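Local coordinates for RNA-binding protein RO60 (Deinococcus radiodurans, PDB 2NVO) that binds several small RNAs that accumulate during recovery from ultraviolet irradiation and contributes to the resistance of the bacterium to such irradiation, at residues A121-D124 / A125-E128; T294-A297 / V298-R301; D480-A483 / Q484-R488. One frame throughout, in Å; residues are numbered along the deposited sequence.

Contact 1 of 3, residues A121-D124 / A125-E128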
loop_
_atom_site.group_PDB
_atom_site.type_symbol
_atom_site.label_atom_id
_atom_site.label_comp_id
_atom_site.label_asym_id
_atom_site.label_seq_id
_atom_site.Cartn_x
_atom_site.Cartn_y
_atom_site.Cartn_z
ATOM N N ALA A 121 19.287 -6.038 -21.034
ATOM C CA ALA A 121 17.828 -6.054 -21.048
ATOM C C ALA A 121 17.261 -5.492 -19.740
ATOM O O ALA A 121 16.252 -4.784 -19.743
ATOM C CB ALA A 121 17.318 -7.465 -21.297
ATOM N N ALA A 122 17.919 -5.805 -18.626
ATOM C CA ALA A 122 17.530 -5.233 -17.338
ATOM C C ALA A 122 17.626 -3.711 -17.394
ATOM O O ALA A 122 16.665 -3.010 -17.091
ATOM C CB ALA A 122 18.386 -5.794 -16.224
ATOM N N TRP A 123 18.780 -3.200 -17.811
ATOM C CA TRP A 123 18.939 -1.762 -17.995
ATOM C C TRP A 123 17.868 -1.156 -18.892
ATOM O O TRP A 123 17.308 -0.111 -18.562
ATOM C CB TRP A 123 20.331 -1.428 -18.523
ATOM C CG TRP A 123 21.392 -1.518 -17.475
ATOM C CD1 TRP A 123 22.370 -2.469 -17.370
ATOM C CD2 TRP A 123 21.574 -0.631 -16.367
ATOM N NE1 TRP A 123 23.158 -2.217 -16.270
ATOM C CE2 TRP A 123 22.687 -1.094 -15.637
ATOM C CE3 TRP A 123 20.910 0.519 -15.928
ATOM C CZ2 TRP A 123 23.151 -0.451 -14.494
ATOM C CZ3 TRP A 123 21.374 1.156 -14.791
ATOM C CH2 TRP A 123 22.479 0.669 -14.089
ATOM N N ASP A 124 17.569 -1.814 -20.011
ATOM C CA ASP A 124 16.563 -1.298 -20.940
ATOM C C ASP A 124 15.178 -1.186 -20.294
ATOM O O ASP A 124 14.362 -0.359 -20.703
ATOM C CB ASP A 124 16.474 -2.173 -22.196
ATOM C CG ASP A 124 17.636 -1.946 -23.159
ATOM O OD1 ASP A 124 18.314 -0.892 -23.062
ATOM O OD2 ASP A 124 17.865 -2.829 -24.018
ATOM N N ALA A 125 14.923 -2.015 -19.286
ATOM C CA ALA A 125 13.647 -1.983 -18.568
ATOM C C ALA A 125 13.619 -0.956 -17.432
ATOM O O ALA A 125 12.546 -0.606 -16.949
ATOM C CB ALA A 125 13.301 -3.359 -18.037
ATOM N N LEU A 126 14.785 -0.468 -17.011
ATOM C CA LEU A 126 14.834 0.473 -15.890
ATOM C C LEU A 126 13.862 1.655 -16.008
ATOM O O LEU A 126 13.184 1.999 -15.042
ATOM C CB LEU A 126 16.261 0.973 -15.633
ATOM C CG LEU A 126 16.396 1.800 -14.353
ATOM C CD1 LEU A 126 16.001 0.966 -13.122
ATOM C CD2 LEU A 126 17.798 2.344 -14.184
ATOM N N PRO A 127 13.786 2.291 -17.187
ATOM C CA PRO A 127 12.866 3.428 -17.331
ATOM C C PRO A 127 11.408 3.065 -17.037
ATOM O O PRO A 127 10.648 3.900 -16.550
ATOM C CB PRO A 127 13.029 3.820 -18.804
ATOM C CG PRO A 127 14.392 3.353 -19.157
ATOM C CD PRO A 127 14.595 2.084 -18.399
ATOM N N GLU A 128 11.019 1.829 -17.326
ATOM C CA GLU A 128 9.660 1.389 -17.042
ATOM C C GLU A 128 9.484 1.161 -15.554
ATOM O O GLU A 128 8.529 1.653 -14.946
ATOM C CB GLU A 128 9.335 0.090 -17.780
ATOM C CG GLU A 128 7.853 -0.251 -17.759
ATOM C CD GLU A 128 7.539 -1.623 -18.362
ATOM O OE1 GLU A 128 8.441 -2.257 -18.952
ATOM O OE2 GLU A 128 6.382 -2.073 -18.235
HETATM O O HOH W 1 11.858 0.918 -19.952
#
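Helix 116-129 of the HEAT-like helical horseshoe is kinked at P127, one turn beyond W123 and D124. Because the proline nitrogen carries no hydrogen, W123 O receives nothing from the residue four places on. The ring carbon P127 CD instead wedges against the turn before, 3.4 Å from D124 O and also close to W123 O. Just ahead of the kink the helix is tightened toward three-residue bonds. A125 N gives a hydrogen bond to A122 O at 3.0 Å and only a weak one to A121 O, while L126 N bonds W123 O at 3.0 Å and is again weak toward A122 O. In both of the firmer bonds the donor stands well above the carbonyl plane, 61° out of it for A122 O, so these three-residue links do not use a lone pair. Downstream, a water takes over the bond that E128 N does not make directly to the turn before: it donates to D124 O at 2.9 Å and weakly accepts from E128 N, which also has a weak bond to A125 O.

Among the side chains, W123 and L126 run side by side in the same direction, with L126 CD2 3.8 Å from W123 CZ3, obliquely beside the six-membered part of the indole. L126 gets there with CG anti to its N (chi1 -172°). The pair is buried: W123 packs on T153 and V157 of helix 151-163, and L126 on L106 of helix 100-112 and F139 of helix 133-143. On another side, A125 touches L88 of helix 80-93, and the E128 carboxylate forms a salt bridge with R92. A helix packed against several of its chain neighbours, as here, is what a HEAT-like alpha-solenoid is built from, in this case the TROVE horseshoe.

Contact 2 of 3, residues T294-A297 / V298-R301; sequences TVQA and VIER
From T294 to R301 the backbone is regular alpha-helix, with four successive bonds running from V298 N to T294 O (2.8 Å), I299 N to V295 O, E300 N to Q296 O and R301 N to A297 O (3.2 Å). The straightest is I299 N to V295 O, at 175° through the hydrogen. On the apolar side V295 and I299 lie next to each other and point the same way, V295 CG1 reaching I299 CD1 at 3.9 Å. With its CG1 beside the backbone N (chi1 -68°), I299 also brings that carbon within 3.4 Å of V295 O. I299 rests on A346 of helix 341-354, while V298 packs on L287 and on L278 of helix 271-283.

Two longer chains hug the helix by their methylenes: E300 CG lies 3.2 Å from Q296 O, and R301 CG is equally near A297 O. The bent chain of Q296 brings its amide group beside the E300 carboxylate. R301 then carries its guanidinium off to M266 O, with a weaker bond to N269 O. The chemistry is therefore mixed: V295, V298 and I299 pack against neighbouring elements and R301 adds a polar tie, while the Q296 and E300 ends lie together on a more exposed side.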
loop_
_atom_site.group_PDB
_atom_site.type_symbol
_atom_site.label_atom_id
_atom_site.label_comp_id
_atom_site.label_asym_id
_atom_site.label_seq_id
_atom_site.Cartn_x
_atom_site.Cartn_y
_atom_site.Cartn_z
ATOM N N THR A 294 -18.167 24.985 3.206
ATOM C CA THR A 294 -17.035 24.097 2.995
ATOM C C THR A 294 -17.385 22.701 3.486
ATOM O O THR A 294 -17.054 21.729 2.834
ATOM C CB THR A 294 -15.771 24.588 3.727
ATOM O OG1 THR A 294 -15.434 25.905 3.271
ATOM C CG2 THR A 294 -14.613 23.659 3.444
ATOM N N VAL A 295 -18.056 22.630 4.631
ATOM C CA VAL A 295 -18.552 21.360 5.174
ATOM C C VAL A 295 -19.393 20.592 4.140
ATOM O O VAL A 295 -19.141 19.411 3.875
ATOM C CB VAL A 295 -19.365 21.586 6.455
ATOM C CG1 VAL A 295 -20.206 20.367 6.794
ATOM C CG2 VAL A 295 -18.437 21.930 7.619
ATOM N N GLN A 296 -20.371 21.266 3.527
ATOM C CA GLN A 296 -21.203 20.584 2.543
ATOM C C GLN A 296 -20.382 20.153 1.348
ATOM O O GLN A 296 -20.576 19.067 0.799
ATOM C CB GLN A 296 -22.388 21.448 2.069
ATOM C CG GLN A 296 -23.432 20.611 1.312
ATOM C CD GLN A 296 -23.996 19.472 2.152
ATOM O OE1 GLN A 296 -24.225 18.369 1.650
ATOM N NE2 GLN A 296 -24.202 19.728 3.440
ATOM N N ALA A 297 -19.454 21.001 0.941
ATOM C CA ALA A 297 -18.631 20.687 -0.214
ATOM C C ALA A 297 -17.759 19.467 0.088
ATOM O O ALA A 297 -17.539 18.620 -0.775
ATOM C CB ALA A 297 -17.765 21.885 -0.595
ATOM N N VAL A 298 -17.251 19.381 1.316
ATOM C CA VAL A 298 -16.480 18.178 1.681
ATOM C C VAL A 298 -17.385 16.941 1.664
ATOM O O VAL A 298 -17.053 15.936 1.048
ATOM C CB VAL A 298 -15.760 18.350 3.038
ATOM C CG1 VAL A 298 -15.185 17.004 3.546
ATOM C CG2 VAL A 298 -14.638 19.376 2.903
ATOM N N ILE A 299 -18.544 17.026 2.310
ATOM C CA ILE A 299 -19.489 15.911 2.308
ATOM C C ILE A 299 -19.792 15.408 0.900
ATOM O O ILE A 299 -19.787 14.207 0.657
ATOM C CB ILE A 299 -20.782 16.257 3.055
ATOM C CG1 ILE A 299 -20.477 16.414 4.551
ATOM C CG2 ILE A 299 -21.866 15.178 2.844
ATOM C CD1 ILE A 299 -21.609 17.074 5.323
ATOM N N GLU A 300 -20.048 16.329 -0.029
ATOM C CA GLU A 300 -20.356 15.939 -1.407
ATOM C C GLU A 300 -19.204 15.195 -2.088
ATOM O O GLU A 300 -19.420 14.254 -2.846
ATOM C CB GLU A 300 -20.776 17.161 -2.247
ATOM C CG GLU A 300 -22.061 17.819 -1.763
ATOM C CD GLU A 300 -23.242 16.856 -1.723
ATOM O OE1 GLU A 300 -23.282 15.928 -2.557
ATOM O OE2 GLU A 300 -24.133 17.019 -0.859
ATOM N N ARG A 301 -17.981 15.618 -1.837
ATOM C CA ARG A 301 -16.844 14.911 -2.410
ATOM C C ARG A 301 -16.652 13.522 -1.782
ATOM O O ARG A 301 -16.328 12.569 -2.473
ATOM C CB ARG A 301 -15.577 15.747 -2.264
ATOM C CG ARG A 301 -15.710 17.125 -2.892
ATOM C CD ARG A 301 -14.517 17.980 -2.570
ATOM N NE ARG A 301 -13.296 17.326 -3.027
ATOM C CZ ARG A 301 -12.120 17.932 -3.109
ATOM N NH1 ARG A 301 -12.009 19.213 -2.780
ATOM N NH2 ARG A 301 -11.061 17.259 -3.527
#

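Contact 3 of 3, residues D480-A483 / Q484-R488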
loop_
_atom_site.group_PDB
_atom_site.type_symbol
_atom_site.label_atom_id
_atom_site.label_comp_id
_atom_site.label_asym_id
_atom_site.label_seq_id
_atom_site.Cartn_x
_atom_site.Cartn_y
_atom_site.Cartn_z
ATOM N N ASP A 480 -4.404 -30.889 4.407
ATOM C CA ASP A 480 -4.255 -32.185 3.742
ATOM C C ASP A 480 -5.505 -33.041 3.901
ATOM O O ASP A 480 -6.014 -33.579 2.925
ATOM C CB ASP A 480 -3.050 -32.940 4.300
ATOM C CG ASP A 480 -1.735 -32.247 3.994
ATOM O OD1 ASP A 480 -1.690 -31.456 3.027
ATOM O OD2 ASP A 480 -0.748 -32.491 4.710
ATOM N N GLN A 481 -5.982 -33.164 5.137
ATOM C CA GLN A 481 -7.191 -33.920 5.433
ATOM C C GLN A 481 -8.416 -33.403 4.691
ATOM O O GLN A 481 -9.243 -34.194 4.234
ATOM C CB GLN A 481 -7.442 -33.995 6.941
ATOM C CG GLN A 481 -6.448 -34.884 7.667
ATOM C CD GLN A 481 -6.653 -34.908 9.172
ATOM O OE1 GLN A 481 -7.634 -34.374 9.690
ATOM N NE2 GLN A 481 -5.722 -35.529 9.881
ATOM N N TYR A 482 -8.526 -32.085 4.541
ATOM C CA TYR A 482 -9.645 -31.502 3.803
ATOM C C TYR A 482 -9.574 -31.922 2.338
ATOM O O TYR A 482 -10.559 -32.373 1.764
ATOM C CB TYR A 482 -9.638 -29.967 3.898
ATOM C CG TYR A 482 -10.847 -29.317 3.252
ATOM C CD1 TYR A 482 -11.943 -28.921 4.006
ATOM C CD2 TYR A 482 -10.886 -29.112 1.888
ATOM C CE1 TYR A 482 -13.060 -28.324 3.391
ATOM C CE2 TYR A 482 -11.971 -28.525 1.277
ATOM C CZ TYR A 482 -13.054 -28.139 2.023
ATOM O OH TYR A 482 -14.121 -27.567 1.368
ATOM N N ALA A 483 -8.400 -31.752 1.740
ATOM C CA ALA A 483 -8.192 -32.131 0.350
ATOM C C ALA A 483 -8.529 -33.602 0.171
ATOM O O ALA A 483 -9.209 -33.966 -0.776
ATOM C CB ALA A 483 -6.754 -31.872 -0.053
ATOM N N GLN A 484 -8.065 -34.441 1.096
ATOM C CA GLN A 484 -8.319 -35.878 1.015
ATOM C C GLN A 484 -9.792 -36.259 1.093
ATOM O O GLN A 484 -10.218 -37.226 0.461
ATOM C CB GLN A 484 -7.529 -36.636 2.085
ATOM C CG GLN A 484 -6.133 -37.031 1.624
ATOM C CD GLN A 484 -5.107 -37.059 2.747
ATOM O OE1 GLN A 484 -5.454 -37.153 3.933
ATOM N NE2 GLN A 484 -3.831 -36.965 2.378
ATOM N N LYS A 485 -10.567 -35.514 1.873
ATOM C CA LYS A 485 -11.964 -35.847 2.067
ATOM C C LYS A 485 -12.882 -35.169 1.066
ATOM O O LYS A 485 -13.934 -35.709 0.722
ATOM C CB LYS A 485 -12.416 -35.513 3.491
ATOM C CG LYS A 485 -13.922 -35.471 3.618
ATOM C CD LYS A 485 -14.387 -35.508 5.049
ATOM C CE LYS A 485 -15.898 -35.679 5.099
ATOM N NZ LYS A 485 -16.422 -35.654 6.489
ATOM N N MET A 486 -12.485 -33.995 0.586
ATOM C CA MET A 486 -13.387 -33.178 -0.224
ATOM C C MET A 486 -12.986 -33.087 -1.691
ATOM O O MET A 486 -13.773 -32.638 -2.519
ATOM C CB MET A 486 -13.521 -31.777 0.384
ATOM C CG MET A 486 -14.019 -31.802 1.817
ATOM S SD MET A 486 -15.745 -32.254 1.891
ATOM C CE MET A 486 -16.472 -30.978 0.861
ATOM N N GLY A 487 -11.767 -33.506 -2.001
ATOM C CA GLY A 487 -11.285 -33.519 -3.375
ATOM C C GLY A 487 -10.853 -32.179 -3.956
ATOM O O GLY A 487 -10.676 -32.051 -5.171
ATOM N N ARG A 488 -10.692 -31.186 -3.085
ATOM C CA ARG A 488 -10.210 -29.855 -3.445
ATOM C C ARG A 488 -9.153 -29.423 -2.429
ATOM O O ARG A 488 -9.232 -29.772 -1.245
ATOM C CB ARG A 488 -11.356 -28.840 -3.414
ATOM C CG ARG A 488 -11.938 -28.472 -4.764
ATOM C CD ARG A 488 -12.449 -29.703 -5.457
ATOM N NE ARG A 488 -13.021 -29.455 -6.780
ATOM C CZ ARG A 488 -13.216 -30.425 -7.666
ATOM N NH1 ARG A 488 -12.852 -31.666 -7.356
ATOM N NH2 ARG A 488 -13.757 -30.167 -8.853
#
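M486 lies over one face of the Y482 ring, a CH-pi and Met-aromatic contact at the C-terminal end of helix 475-486, the helix that joins strands 459-464 and 491-496 in a beta-alpha-beta unit of the VWFA-like domain. M486 CG does most of the touching: it stands 3.8 Å from the centroid of the Y482 ring and only 10° off its normal. M486 CB comes down nearer the rim, 3.7 Å from Y482 CE2. The sulfur is more distant, with M486 SD 5.2 Å from the same centroid yet still above the face. At the edge of that ring, in its plane, lies R488 O, 3.6 Å from Y482 CD2.

The backbone sets this geometry. M486 N bonds Y482 O at 2.8 Å, which fixes the two residues one turn apart, and the tyrosine swings its CG anti to the backbone N (chi1 -175°) to put the ring beneath the methionine. The helix then stops: G487 N still bonds A483 O, but G487 itself has positive phi and takes the chain off the helical path. R488 O is left close to A483 CA, at 3.0 Å in a CA-H...O contact, as well as to the tyrosine edge.

Farther out, the phenol is pinned by L455 O and V457 N, both bonded to Y482 OH, while the ring packs on I447 and A450 of helix 445-452. R454 and D456 touch M486, K485 NZ bonds A451 O, and D480 pairs with R509 in a salt bridge. Past the turn, the R488 side chain bends to the carbonyl before it: R488 NH1 bonds G487 O at 3.1 Å, approaching from well above the carbonyl plane.

The three contacts follow one another along the chain: contacts 1 and 2 each lie within one helix, 116-129 and 292-302, and contact 3 spans the end of helix 475-486 and the residues just after it. None touches another. Centres of contacts 1 and 2 lie 44 Å apart, those of 1 and 3 45 Å, and those of 2 and 3 53 Å. The first two belong to the TROVE horseshoe of HEAT-like repeats; the third belongs to the VWFA-like domain, whose helix 475-486 joins parallel strands of the mixed sheet. That domain closes the horseshoe, so the contacts sample separate parts of the ring whose positively charged central cavity binds single-stranded RNA.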